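MutT/nudix family protein (Shewanella oneidensis, PDB 3GZ5) probably binds DNA through a winged-helix domain and, in response to ADP-ribose sensed by its Nudix domain, regulates transcription of NAD metabolism genes. Local coordinates at residues Pro85-Leu90 against Tyr109-Ser114; Leu206-Leu211 against Asn221-Lys226. All coordinates share one frame; numbering follows the deposited sequence.

Interaction 1. Residues Pro85-Leu90 against Tyr109-Ser114; sequences PYIEQL and YTALMS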
# COMPACT_ATOMS: atom_id res chain seq x y z
N PRO B 85 13.04 8.76 -10.81
CA PRO B 85 13.82 8.42 -9.61
C PRO B 85 12.97 7.85 -8.46
O PRO B 85 13.52 7.26 -7.54
CB PRO B 85 14.45 9.76 -9.21
CG PRO B 85 13.48 10.81 -9.69
CD PRO B 85 12.88 10.23 -10.97
N TYR B 86 11.65 8.00 -8.52
CA TYR B 86 10.80 7.48 -7.44
C TYR B 86 9.59 6.75 -8.00
O TYR B 86 8.88 7.26 -8.86
CB TYR B 86 10.35 8.57 -6.44
CG TYR B 86 9.46 8.02 -5.34
CD1 TYR B 86 8.08 7.92 -5.52
CD2 TYR B 86 10.00 7.55 -4.14
CE1 TYR B 86 7.24 7.39 -4.52
CE2 TYR B 86 9.17 7.01 -3.13
CZ TYR B 86 7.80 6.93 -3.34
OH TYR B 86 6.96 6.38 -2.38
N ILE B 87 9.35 5.56 -7.48
CA ILE B 87 8.22 4.73 -7.89
C ILE B 87 7.81 3.81 -6.76
O ILE B 87 8.65 3.27 -6.06
CB ILE B 87 8.53 3.95 -9.24
CG1 ILE B 87 7.24 3.34 -9.80
CG2 ILE B 87 9.62 2.86 -9.04
CD1 ILE B 87 7.22 3.31 -11.31
N GLU B 88 6.50 3.68 -6.56
CA GLU B 88 5.95 2.87 -5.50
C GLU B 88 4.59 2.35 -5.94
O GLU B 88 3.77 3.09 -6.49
CB GLU B 88 5.77 3.72 -4.22
CG GLU B 88 5.10 2.98 -3.06
CD GLU B 88 4.74 3.88 -1.89
OE1 GLU B 88 4.95 3.46 -0.72
OE2 GLU B 88 4.24 5.00 -2.12
N GLN B 89 4.34 1.07 -5.66
CA GLN B 89 3.04 0.48 -5.95
C GLN B 89 1.94 1.19 -5.15
O GLN B 89 2.06 1.40 -3.93
CB GLN B 89 3.09 -1.02 -5.61
CG GLN B 89 2.26 -1.90 -6.50
CD GLN B 89 2.42 -3.37 -6.17
OE1 GLN B 89 3.19 -4.10 -6.81
NE2 GLN B 89 1.70 -3.81 -5.17
N LEU B 90 0.87 1.57 -5.84
CA LEU B 90 -0.30 2.19 -5.23
C LEU B 90 -1.35 1.16 -4.76
O LEU B 90 -1.69 1.06 -3.58
CB LEU B 90 -0.93 3.18 -6.22
CG LEU B 90 -2.15 3.99 -5.75
CD1 LEU B 90 -1.82 4.88 -4.55
CD2 LEU B 90 -2.82 4.79 -6.89
N TYR B 109 0.80 1.89 -9.97
CA TYR B 109 1.96 2.49 -9.33
C TYR B 109 1.79 4.00 -9.28
O TYR B 109 1.06 4.57 -10.13
CB TYR B 109 3.24 2.18 -10.12
CG TYR B 109 3.71 0.74 -9.95
CD1 TYR B 109 4.77 0.44 -9.09
CD2 TYR B 109 3.09 -0.30 -10.62
CE1 TYR B 109 5.20 -0.86 -8.90
CE2 TYR B 109 3.50 -1.63 -10.43
CZ TYR B 109 4.56 -1.89 -9.58
OH TYR B 109 4.98 -3.19 -9.38
N THR B 110 2.42 4.63 -8.27
CA THR B 110 2.67 6.07 -8.26
C THR B 110 4.13 6.33 -8.58
O THR B 110 5.01 5.62 -8.09
CB THR B 110 2.39 6.77 -6.89
OG1 THR B 110 1.07 6.44 -6.45
CG2 THR B 110 2.45 8.31 -7.06
N ALA B 111 4.38 7.35 -9.39
CA ALA B 111 5.73 7.76 -9.62
C ALA B 111 5.92 9.28 -9.56
O ALA B 111 4.95 10.05 -9.72
CB ALA B 111 6.26 7.18 -10.98
N LEU B 112 7.16 9.69 -9.35
CA LEU B 112 7.55 11.09 -9.33
C LEU B 112 8.84 11.31 -10.11
O LEU B 112 9.79 10.53 -10.00
CB LEU B 112 7.72 11.59 -7.88
CG LEU B 112 6.52 11.70 -6.91
CD1 LEU B 112 6.95 12.25 -5.53
CD2 LEU B 112 5.47 12.63 -7.50
N MET B 113 8.86 12.37 -10.90
CA MET B 113 10.09 12.78 -11.57
C MET B 113 10.08 14.28 -11.79
O MET B 113 9.04 14.92 -11.65
CB MET B 113 10.26 12.07 -12.91
CG MET B 113 9.32 12.48 -14.06
SD MET B 113 9.94 11.71 -15.59
CE MET B 113 8.57 11.94 -16.65
N SER B 114 11.22 14.85 -12.15
CA SER B 114 11.23 16.27 -12.49
C SER B 114 10.75 16.50 -13.92
O SER B 114 11.00 15.71 -14.83
CB SER B 114 12.61 16.89 -12.28
OG SER B 114 13.36 16.77 -13.47
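Glu88 and Thr110 share the shortest sound bond of this contact, from Thr110 N to Glu88 O at 2.7 Å, and the return bond from Glu88 N to Thr110 O measures 2.9 Å. Both donors sit almost in line with the carbonyl they meet. The pair belongs to the antiparallel hairpin of strands 86-95 and 104-112, part of the mixed sheet of the Nudix fold. Next along the pairing, Leu112 N bonds to Tyr86 O at 3.0 Å, but tilted 32° from the carbonyl plane; the answering bond from Tyr86 N is weak, and Pro85 packs its CD on Met113 CB just beyond it. On one face Ile87 and Ala111 pair, with Ile87 CD1 4.0 Å from Ala111 CB and Ile87 also resting on Val72 and Leu76 of helix 68-80. Ile87 CG1 lies anti to the backbone N (chi1 -167°), which carries that branch to Tyr109 CD1. The other face holds Tyr86, Glu88, Thr110 and Leu112. There Glu88 OE2, its exact place less sure, pairs with Arg155 and Lys159, which probably balance its charge, while Tyr86 meets the ring of Phe168. Leu90 CD1 lies 3.8 Å from Thr110 OG1, the two side chains crossing at a slant. The aliphatic part of Gln89 covers one face of the Tyr109 ring, Gln89 CG standing 4.0 Å from the Tyr109 ring centroid and 17° off the normal.

Interaction 2. Residues Leu206-Leu211 against Asn221-Lys226; sequences LIDTGL and NLYCLK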
# COMPACT_ATOMS: atom_id res chain seq x y z
N LEU B 206 18.63 15.65 3.30
CA LEU B 206 19.06 16.50 2.20
C LEU B 206 20.57 16.67 2.27
O LEU B 206 21.15 16.76 3.37
CB LEU B 206 18.36 17.86 2.27
CG LEU B 206 16.84 17.90 2.10
CD1 LEU B 206 16.35 19.36 2.11
CD2 LEU B 206 16.47 17.24 0.78
N ILE B 207 21.21 16.71 1.10
CA ILE B 207 22.61 17.07 1.02
C ILE B 207 22.64 18.52 0.64
O ILE B 207 22.08 18.90 -0.38
CB ILE B 207 23.39 16.22 -0.04
CG1 ILE B 207 23.52 14.76 0.44
CG2 ILE B 207 24.78 16.84 -0.32
CD1 ILE B 207 23.36 13.71 -0.64
N ASP B 208 23.26 19.35 1.49
CA ASP B 208 23.55 20.74 1.14
C ASP B 208 24.68 20.72 0.14
O ASP B 208 25.74 20.16 0.42
CB ASP B 208 23.96 21.54 2.40
CG ASP B 208 23.95 23.05 2.19
OD1 ASP B 208 23.95 23.55 1.03
OD2 ASP B 208 23.95 23.74 3.23
N THR B 209 24.44 21.29 -1.03
CA THR B 209 25.43 21.36 -2.08
C THR B 209 26.51 22.41 -1.74
O THR B 209 27.65 22.32 -2.23
CB THR B 209 24.75 21.64 -3.45
OG1 THR B 209 23.92 20.52 -3.83
CG2 THR B 209 25.77 21.83 -4.52
N GLY B 210 26.16 23.39 -0.92
CA GLY B 210 27.06 24.50 -0.67
C GLY B 210 26.84 25.56 -1.72
O GLY B 210 27.38 26.66 -1.62
N LEU B 211 26.03 25.24 -2.73
CA LEU B 211 25.67 26.22 -3.75
C LEU B 211 24.49 27.06 -3.31
O LEU B 211 23.76 26.70 -2.39
CB LEU B 211 25.35 25.55 -5.08
CG LEU B 211 26.30 24.52 -5.69
CD1 LEU B 211 25.82 24.23 -7.10
CD2 LEU B 211 27.77 24.97 -5.67
N ASN B 221 20.32 28.07 -0.18
CA ASN B 221 21.02 26.78 -0.29
C ASN B 221 20.34 25.78 -1.23
O ASN B 221 19.12 25.57 -1.19
CB ASN B 221 21.15 26.13 1.09
CG ASN B 221 21.98 26.94 2.06
OD1 ASN B 221 22.22 28.15 1.86
ND2 ASN B 221 22.43 26.29 3.13
N LEU B 222 21.16 25.15 -2.08
CA LEU B 222 20.70 24.18 -3.06
C LEU B 222 20.97 22.79 -2.53
O LEU B 222 22.10 22.49 -2.12
CB LEU B 222 21.38 24.41 -4.41
CG LEU B 222 20.87 25.61 -5.21
CD1 LEU B 222 21.80 25.95 -6.40
CD2 LEU B 222 19.45 25.36 -5.69
N TYR B 223 19.92 21.97 -2.49
CA TYR B 223 20.00 20.67 -1.85
C TYR B 223 19.70 19.56 -2.84
O TYR B 223 18.96 19.76 -3.80
CB TYR B 223 19.01 20.57 -0.70
CG TYR B 223 19.23 21.55 0.44
CD1 TYR B 223 20.07 21.22 1.53
CD2 TYR B 223 18.57 22.79 0.46
CE1 TYR B 223 20.25 22.11 2.60
CE2 TYR B 223 18.75 23.68 1.51
CZ TYR B 223 19.57 23.34 2.58
OH TYR B 223 19.73 24.25 3.62
N CYS B 224 20.27 18.38 -2.60
CA CYS B 224 19.88 17.16 -3.31
C CYS B 224 19.26 16.24 -2.30
O CYS B 224 19.60 16.31 -1.10
CB CYS B 224 21.10 16.44 -3.91
SG CYS B 224 21.95 17.38 -5.15
N LEU B 225 18.41 15.34 -2.78
CA LEU B 225 17.91 14.25 -1.96
C LEU B 225 18.95 13.14 -1.82
O LEU B 225 19.54 12.69 -2.81
CB LEU B 225 16.61 13.66 -2.54
CG LEU B 225 15.33 14.50 -2.41
CD1 LEU B 225 14.11 13.80 -3.00
CD2 LEU B 225 15.09 14.86 -0.96
N LYS B 226 19.17 12.71 -0.58
CA LYS B 226 19.80 11.43 -0.32
C LYS B 226 18.89 10.33 -0.87
O LYS B 226 17.67 10.43 -0.76
CB LYS B 226 20.01 11.22 1.18
CG LYS B 226 21.17 11.99 1.74
CD LYS B 226 21.38 11.70 3.19
CE LYS B 226 22.16 12.84 3.81
NZ LYS B 226 22.37 12.65 5.27
O HOH W 1 22.07 15.56 5.66
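The Tyr223 ring takes Leu206 CD1 over one face, while Asp208 CA approaches CD1 of that ring obliquely at 3.5 Å. The ring belongs to the antiparallel hairpin of strands 206-213 and 220-225, the wing of the winged-helix domain, with strand 174-175 on the far side of 220-225. Leu206 crosses Tyr223 at about a right angle, and the Asp208 carboxylate is turned 39° from the ring plane. Tyr223 CG lies anti to its carbonyl carbon (chi1 -62°), which lays the ring along the strand 206-209 side, where it also touches Leu176 of helix 176-187. A serine in place of Tyr223 would probably leave Leu206 CD1 and the Asp208 CB without their apolar cover and open a gap beside Leu176. Through the backbone, Ile207 and Cys224 exchange two bonds, Ile207 N to Cys224 O being 2.8 Å and nearly straight at 169°. Thr209 N then bonds to Leu222 O at 2.8 Å, and past the corner at Gly210 Leu222 N reaches Leu211 O from above the carbonyl plane. An Asx turn shapes that corner: Asp208 OD1 accepts from Gly210 N at 3.0 Å. At the other end Lys226 CG lies 3.7 Å from Ile207 CD1, and Lys226 NZ bonds to Asp204 O and to a water that in turn donates to Leu206 O, 2.7 Å from the water oxygen.

Overall arrangement
Both contacts join the two strands of an antiparallel hairpin, but in different domains: interaction 1 in the Nudix domain, its centre about 5 Å from the centre of the chain, interaction 2 in the winged-helix domain, its centre about 22 Å from that point. Their centres lie 21 Å apart and their nearest atoms about 7 Å, without touching. Interaction 1 is partly buried, with helices 68-80 and 145-162 over its two faces and the Glu88 carboxylate facing basic residues of the latter. Interaction 2 is a surface contact, backed by helix 176-187, where a water bridge and an Asx turn contribute at its two ends. Phe168 connects their surroundings, touching Tyr86 and Leu112 of the first and Leu225 of the second.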